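Local coordinates for protein ATP-dependent DNA helicase uvsW (Enterobacteria phage T4, PDB 1RIF) that unwinds and branch-migrates DNA in recombination-dependent repair and at stalled replication forks, coupling ATP hydrolysis to 3'-5' translocation, at residues A[159-170]-A[205-215]. The protein carries 1 engineered substitution. Numbering follows the deposited sequence.
Sequences KILIIVPTTALT and APVVVGTWQTV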
ATOM      1  N   LYS A 159      13.120  -0.771   5.092  1.00 19.46           N
ATOM      2  CA  LYS A 159      12.607   0.417   5.757  1.00 16.68           C
ATOM      3  C   LYS A 159      11.097   0.466   5.614  1.00 15.44           C
ATOM      4  O   LYS A 159      10.509  -0.299   4.841  1.00 12.97           O
ATOM      5  CB  LYS A 159      13.210   1.681   5.155  1.00 16.47           C
ATOM      6  CG  LYS A 159      14.634   1.951   5.585  1.00 16.86           C
ATOM      7  CD  LYS A 159      15.084   3.290   5.055  1.00 20.81           C
ATOM      8  CE  LYS A 159      16.465   3.656   5.556  1.00 23.43           C
ATOM      9  NZ  LYS A 159      16.882   4.962   4.975  1.00 29.44           N
ATOM     10  N   ILE A 160      10.478   1.371   6.368  1.00 16.94           N
ATOM     11  CA  ILE A 160       9.029   1.554   6.345  1.00 16.53           C
ATOM     12  C   ILE A 160       8.708   2.985   5.894  1.00 16.73           C
ATOM     13  O   ILE A 160       9.247   3.954   6.447  1.00 16.22           O
ATOM     14  CB  ILE A 160       8.391   1.317   7.749  1.00 15.71           C
ATOM     15  CG1 ILE A 160       8.803  -0.054   8.303  1.00 15.44           C
ATOM     16  CG2 ILE A 160       6.875   1.382   7.650  1.00 14.81           C
ATOM     17  CD1 ILE A 160       9.721   0.027   9.525  1.00 15.30           C
ATOM     18  N   LEU A 161       7.854   3.104   4.872  1.00 15.43           N
ATOM     19  CA  LEU A 161       7.441   4.407   4.343  1.00 15.34           C
ATOM     20  C   LEU A 161       6.002   4.632   4.774  1.00 16.07           C
ATOM     21  O   LEU A 161       5.135   3.795   4.509  1.00 15.58           O
ATOM     22  CB  LEU A 161       7.482   4.430   2.810  1.00 14.97           C
ATOM     23  CG  LEU A 161       7.631   5.753   2.033  1.00 15.45           C
ATOM     24  CD1 LEU A 161       6.809   5.647   0.764  1.00 15.01           C
ATOM     25  CD2 LEU A 161       7.186   6.954   2.832  1.00 17.28           C
ATOM     26  N   ILE A 162       5.752   5.756   5.437  1.00 15.00           N
ATOM     27  CA  ILE A 162       4.415   6.097   5.880  1.00 14.79           C
ATOM     28  C   ILE A 162       4.057   7.421   5.221  1.00 13.97           C
ATOM     29  O   ILE A 162       4.762   8.407   5.395  1.00 14.56           O
ATOM     30  CB  ILE A 162       4.366   6.230   7.410  1.00 15.88           C
ATOM     31  CG1 ILE A 162       4.938   4.959   8.041  1.00 16.00           C
ATOM     32  CG2 ILE A 162       2.917   6.439   7.884  1.00 15.13           C
ATOM     33  CD1 ILE A 162       5.041   5.029   9.533  1.00 20.62           C
ATOM     34  N   ILE A 163       2.973   7.429   4.450  1.00 13.78           N
ATOM     35  CA  ILE A 163       2.525   8.633   3.744  1.00 13.50           C
ATOM     36  C   ILE A 163       1.306   9.235   4.452  1.00 13.38           C
ATOM     37  O   ILE A 163       0.316   8.556   4.675  1.00 13.25           O
ATOM     38  CB  ILE A 163       2.157   8.299   2.257  1.00 12.72           C
ATOM     39  CG1 ILE A 163       3.352   7.620   1.566  1.00 14.95           C
ATOM     40  CG2 ILE A 163       1.763   9.575   1.495  1.00 12.00           C
ATOM     41  CD1 ILE A 163       3.106   7.201   0.105  1.00 16.24           C
ATOM     42  N   VAL A 164       1.389  10.508   4.820  1.00 16.12           N
ATOM     43  CA  VAL A 164       0.274  11.161   5.498  1.00 18.05           C
ATOM     44  C   VAL A 164      -0.217  12.336   4.653  1.00 19.33           C
ATOM     45  O   VAL A 164       0.515  12.840   3.802  1.00 19.65           O
ATOM     46  CB  VAL A 164       0.665  11.652   6.938  1.00 17.16           C
ATOM     47  CG1 VAL A 164       1.049  10.459   7.804  1.00 16.88           C
ATOM     48  CG2 VAL A 164       1.787  12.680   6.874  1.00 17.10           C
ATOM     49  N   PRO A 165      -1.469  12.775   4.869  1.00 20.11           N
ATOM     50  CA  PRO A 165      -2.014  13.891   4.091  1.00 20.63           C
ATOM     51  C   PRO A 165      -1.358  15.269   4.198  1.00 21.27           C
ATOM     52  O   PRO A 165      -1.381  16.026   3.225  1.00 23.03           O
ATOM     53  CB  PRO A 165      -3.494  13.904   4.485  1.00 20.67           C
ATOM     54  CG  PRO A 165      -3.518  13.260   5.824  1.00 22.62           C
ATOM     55  CD  PRO A 165      -2.507  12.158   5.714  1.00 19.70           C
ATOM     56  N   THR A 166      -0.758  15.605   5.340  1.00 20.02           N
ATOM     57  CA  THR A 166      -0.134  16.929   5.483  1.00 18.93           C
ATOM     58  C   THR A 166       1.161  16.920   6.279  1.00 18.67           C
ATOM     59  O   THR A 166       1.465  15.962   6.986  1.00 19.34           O
ATOM     60  CB  THR A 166      -1.074  17.933   6.186  1.00 18.61           C
ATOM     61  OG1 THR A 166      -1.237  17.551   7.558  1.00 18.61           O
ATOM     62  CG2 THR A 166      -2.439  17.965   5.514  1.00 18.46           C
ATOM     63  N   THR A 167       1.911  18.012   6.173  1.00 19.95           N
ATOM     64  CA  THR A 167       3.171  18.142   6.895  1.00 21.12           C
ATOM     65  C   THR A 167       2.946  18.130   8.398  1.00 20.64           C
ATOM     66  O   THR A 167       3.750  17.585   9.149  1.00 23.19           O
ATOM     67  CB  THR A 167       3.905  19.442   6.521  1.00 24.59           C
ATOM     68  OG1 THR A 167       4.467  19.322   5.209  1.00 26.61           O
ATOM     69  CG2 THR A 167       5.023  19.718   7.509  1.00 25.74           C
ATOM     70  N   ALA A 168       1.858  18.737   8.848  1.00 20.70           N
ATOM     71  CA  ALA A 168       1.559  18.757  10.276  1.00 21.28           C
ATOM     72  C   ALA A 168       1.340  17.334  10.787  1.00 19.61           C
ATOM     73  O   ALA A 168       1.686  17.022  11.921  1.00 19.51           O
ATOM     74  CB  ALA A 168       0.309  19.609  10.548  1.00 20.96           C
ATOM     75  N   LEU A 169       0.769  16.476   9.943  1.00 18.60           N
ATOM     76  CA  LEU A 169       0.494  15.095  10.321  1.00 18.77           C
ATOM     77  C   LEU A 169       1.745  14.229  10.283  1.00 18.39           C
ATOM     78  O   LEU A 169       1.795  13.154  10.880  1.00 18.45           O
ATOM     79  CB  LEU A 169      -0.592  14.511   9.416  1.00 17.59           C
ATOM     80  CG  LEU A 169      -1.947  15.157   9.691  1.00 16.43           C
ATOM     81  CD1 LEU A 169      -2.939  14.759   8.631  1.00 16.69           C
ATOM     82  CD2 LEU A 169      -2.426  14.732  11.071  1.00 18.16           C
ATOM     83  N   THR A 170       2.747  14.707   9.561  1.00 19.27           N
ATOM     84  CA  THR A 170       4.029  14.031   9.459  1.00 19.45           C
ATOM     85  C   THR A 170       4.648  14.080  10.854  1.00 20.25           C
ATOM     86  O   THR A 170       5.108  13.071  11.389  1.00 20.30           O
ATOM     87  CB  THR A 170       4.919  14.763   8.430  1.00 19.24           C
ATOM     88  OG1 THR A 170       4.569  14.312   7.110  1.00 21.32           O
ATOM     89  CG2 THR A 170       6.386  14.529   8.693  1.00 20.73           C
ATOM     90  N   ALA A 205      17.576   5.855   9.566  1.00 27.69           N
ATOM     91  CA  ALA A 205      16.305   5.619  10.247  1.00 23.37           C
ATOM     92  C   ALA A 205      15.432   4.662   9.454  1.00 20.02           C
ATOM     93  O   ALA A 205      15.206   4.866   8.261  1.00 20.29           O
ATOM     94  CB  ALA A 205      15.569   6.940  10.458  1.00 20.48           C
ATOM     95  N   PRO A 206      14.944   3.590  10.106  1.00 18.96           N
ATOM     96  CA  PRO A 206      14.080   2.588   9.463  1.00 17.55           C
ATOM     97  C   PRO A 206      12.698   3.121   9.040  1.00 16.71           C
ATOM     98  O   PRO A 206      12.104   2.626   8.085  1.00 16.86           O
ATOM     99  CB  PRO A 206      13.982   1.487  10.522  1.00 16.19           C
ATOM    100  CG  PRO A 206      14.109   2.255  11.809  1.00 16.32           C
ATOM    101  CD  PRO A 206      15.252   3.193  11.492  1.00 16.96           C
ATOM    102  N   VAL A 207      12.188   4.125   9.750  1.00 16.24           N
ATOM    103  CA  VAL A 207      10.890   4.699   9.414  1.00 15.83           C
ATOM    104  C   VAL A 207      11.023   6.068   8.750  1.00 17.02           C
ATOM    105  O   VAL A 207      11.704   6.961   9.271  1.00 17.32           O
ATOM    106  CB  VAL A 207       9.979   4.872  10.658  1.00 14.12           C
ATOM    107  CG1 VAL A 207       8.612   5.384  10.222  1.00 12.18           C
ATOM    108  CG2 VAL A 207       9.837   3.553  11.402  1.00 14.24           C
ATOM    109  N   VAL A 208      10.364   6.214   7.599  1.00 16.26           N
ATOM    110  CA  VAL A 208      10.358   7.466   6.844  1.00 17.58           C
ATOM    111  C   VAL A 208       8.911   7.958   6.706  1.00 17.13           C
ATOM    112  O   VAL A 208       8.041   7.225   6.248  1.00 17.11           O
ATOM    113  CB  VAL A 208      10.978   7.284   5.437  1.00 17.04           C
ATOM    114  CG1 VAL A 208      10.970   8.605   4.694  1.00 16.59           C
ATOM    115  CG2 VAL A 208      12.415   6.760   5.562  1.00 16.78           C
ATOM    116  N   VAL A 209       8.659   9.197   7.109  1.00 16.58           N
ATOM    117  CA  VAL A 209       7.313   9.745   7.047  1.00 17.89           C
ATOM    118  C   VAL A 209       7.213  11.019   6.216  1.00 16.44           C
ATOM    119  O   VAL A 209       7.980  11.965   6.406  1.00 16.83           O
ATOM    120  CB  VAL A 209       6.785  10.046   8.463  1.00 19.21           C
ATOM    121  CG1 VAL A 209       5.350  10.564   8.387  1.00 18.22           C
ATOM    122  CG2 VAL A 209       6.869   8.780   9.331  1.00 18.10           C
ATOM    123  N   GLY A 210       6.251  11.038   5.303  1.00 17.26           N
ATOM    124  CA  GLY A 210       6.064  12.204   4.463  1.00 16.71           C
ATOM    125  C   GLY A 210       4.690  12.287   3.824  1.00 16.07           C
ATOM    126  O   GLY A 210       3.806  11.473   4.085  1.00 14.25           O
ATOM    127  N   THR A 211       4.513  13.295   2.983  1.00 15.01           N
ATOM    128  CA  THR A 211       3.252  13.507   2.299  1.00 14.81           C
ATOM    129  C   THR A 211       3.442  13.087   0.853  1.00 14.38           C
ATOM    130  O   THR A 211       4.570  12.880   0.412  1.00 16.47           O
ATOM    131  CB  THR A 211       2.857  14.993   2.333  1.00 15.37           C
ATOM    132  OG1 THR A 211       3.853  15.759   1.655  1.00 16.51           O
ATOM    133  CG2 THR A 211       2.754  15.491   3.765  1.00 15.68           C
ATOM    134  N   TRP A 212       2.342  12.961   0.119  1.00 14.62           N
ATOM    135  CA  TRP A 212       2.395  12.580  -1.289  1.00 16.01           C
ATOM    136  C   TRP A 212       3.201  13.539  -2.152  1.00 17.94           C
ATOM    137  O   TRP A 212       3.958  13.115  -3.027  1.00 17.72           O
ATOM    138  CB  TRP A 212       0.981  12.480  -1.875  1.00 13.73           C
ATOM    139  CG  TRP A 212       0.344  11.139  -1.665  1.00 15.92           C
ATOM    140  CD1 TRP A 212      -0.683  10.835  -0.819  1.00 11.31           C
ATOM    141  CD2 TRP A 212       0.706   9.916  -2.320  1.00 15.16           C
ATOM    142  NE1 TRP A 212      -0.987   9.495  -0.910  1.00 14.73           N
ATOM    143  CE2 TRP A 212      -0.150   8.909  -1.825  1.00 14.71           C
ATOM    144  CE3 TRP A 212       1.672   9.576  -3.282  1.00 15.18           C
ATOM    145  CZ2 TRP A 212      -0.072   7.577  -2.261  1.00 16.21           C
ATOM    146  CZ3 TRP A 212       1.750   8.255  -3.717  1.00 15.64           C
ATOM    147  CH2 TRP A 212       0.880   7.271  -3.205  1.00 15.76           C
ATOM    148  N   GLN A 213       3.039  14.837  -1.913  1.00 22.41           N
ATOM    149  CA  GLN A 213       3.739  15.822  -2.728  1.00 24.04           C
ATOM    150  C   GLN A 213       5.256  15.742  -2.607  1.00 24.16           C
ATOM    151  O   GLN A 213       5.970  16.034  -3.560  1.00 24.61           O
ATOM    152  CB  GLN A 213       3.245  17.239  -2.417  1.00 27.17           C
ATOM    153  CG  GLN A 213       3.825  17.893  -1.187  1.00 32.50           C
ATOM    154  CD  GLN A 213       3.588  19.391  -1.194  1.00 34.67           C
ATOM    155  OE1 GLN A 213       3.898  20.059  -2.175  1.00 36.02           O
ATOM    156  NE2 GLN A 213       3.038  19.925  -0.106  1.00 36.30           N
ATOM    157  N   THR A 214       5.749  15.346  -1.440  1.00 23.48           N
ATOM    158  CA  THR A 214       7.186  15.209  -1.247  1.00 22.68           C
ATOM    159  C   THR A 214       7.626  13.901  -1.878  1.00 22.16           C
ATOM    160  O   THR A 214       8.539  13.865  -2.696  1.00 22.22           O
ATOM    161  CB  THR A 214       7.553  15.167   0.242  1.00 22.04           C
ATOM    162  OG1 THR A 214       7.353  16.463   0.816  1.00 22.84           O
ATOM    163  CG2 THR A 214       9.007  14.743   0.423  1.00 22.99           C
ATOM    164  N   VAL A 215       6.949  12.832  -1.478  1.00 22.36           N
ATOM    165  CA  VAL A 215       7.226  11.483  -1.942  1.00 21.17           C
ATOM    166  C   VAL A 215       7.274  11.319  -3.462  1.00 21.24           C
ATOM    167  O   VAL A 215       8.170  10.659  -3.989  1.00 20.70           O
ATOM    168  CB  VAL A 215       6.190  10.508  -1.328  1.00 20.81           C
ATOM    169  CG1 VAL A 215       6.205   9.181  -2.050  1.00 21.41           C
ATOM    170  CG2 VAL A 215       6.496  10.316   0.148  1.00 20.45           C
TER
HETATM  171  O   HOH W   1      15.867   6.827   6.856  1.00 21.95           O
HETATM  172  O   HOH W   2      -0.148  13.572   1.159  1.00 19.15           O
HETATM  173  O   HOH W   3       0.750  18.023   1.638  1.00 43.11           O
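Ile163 lays its CG2 methyl over one face of the Trp212 indole, 3.6 Å from the centroid of the five-membered ring and 10° off its normal, a CH-pi contact. With chi1 at -55°, CG1 lies beside the backbone N and CG2 opposite it; CD1, ending the CG1 branch, reaches the six-membered ring; the forked isoleucine thus fits both halves of the flat indole. Strands 159-163 and 207-210 run parallel, their axes 17° apart, joined by five nearly straight backbone bonds from Ile160 N to Pro206 O (2.7 Å) through to Val164 N to Gly210 O. On one face, Ile162 CD1 settles against Val207 CG1 (3.7 Å) and near Val209 CG2, beta-branched residues suiting extended chain. Thr170 OG1 lies 3.7 Å from Gly210 CA, and its CG2 slides past Val209. Where the strands end, Thr211 pushes CG2 into the turn at Thr166, 3.3 Å from that residue's C, and a water links Val164 O to Trp212 N. At the opposite end, the extended Lys159 chain carries NZ to a hydrogen bond with Asn203 O and, through water, to Ala205 O. Neighbouring parallel strands each running into a helix, within a seven-stranded parallel sheet, belong to the RecA-like P-loop core of SF2 helicases, here UvsW's ATP-binding domain.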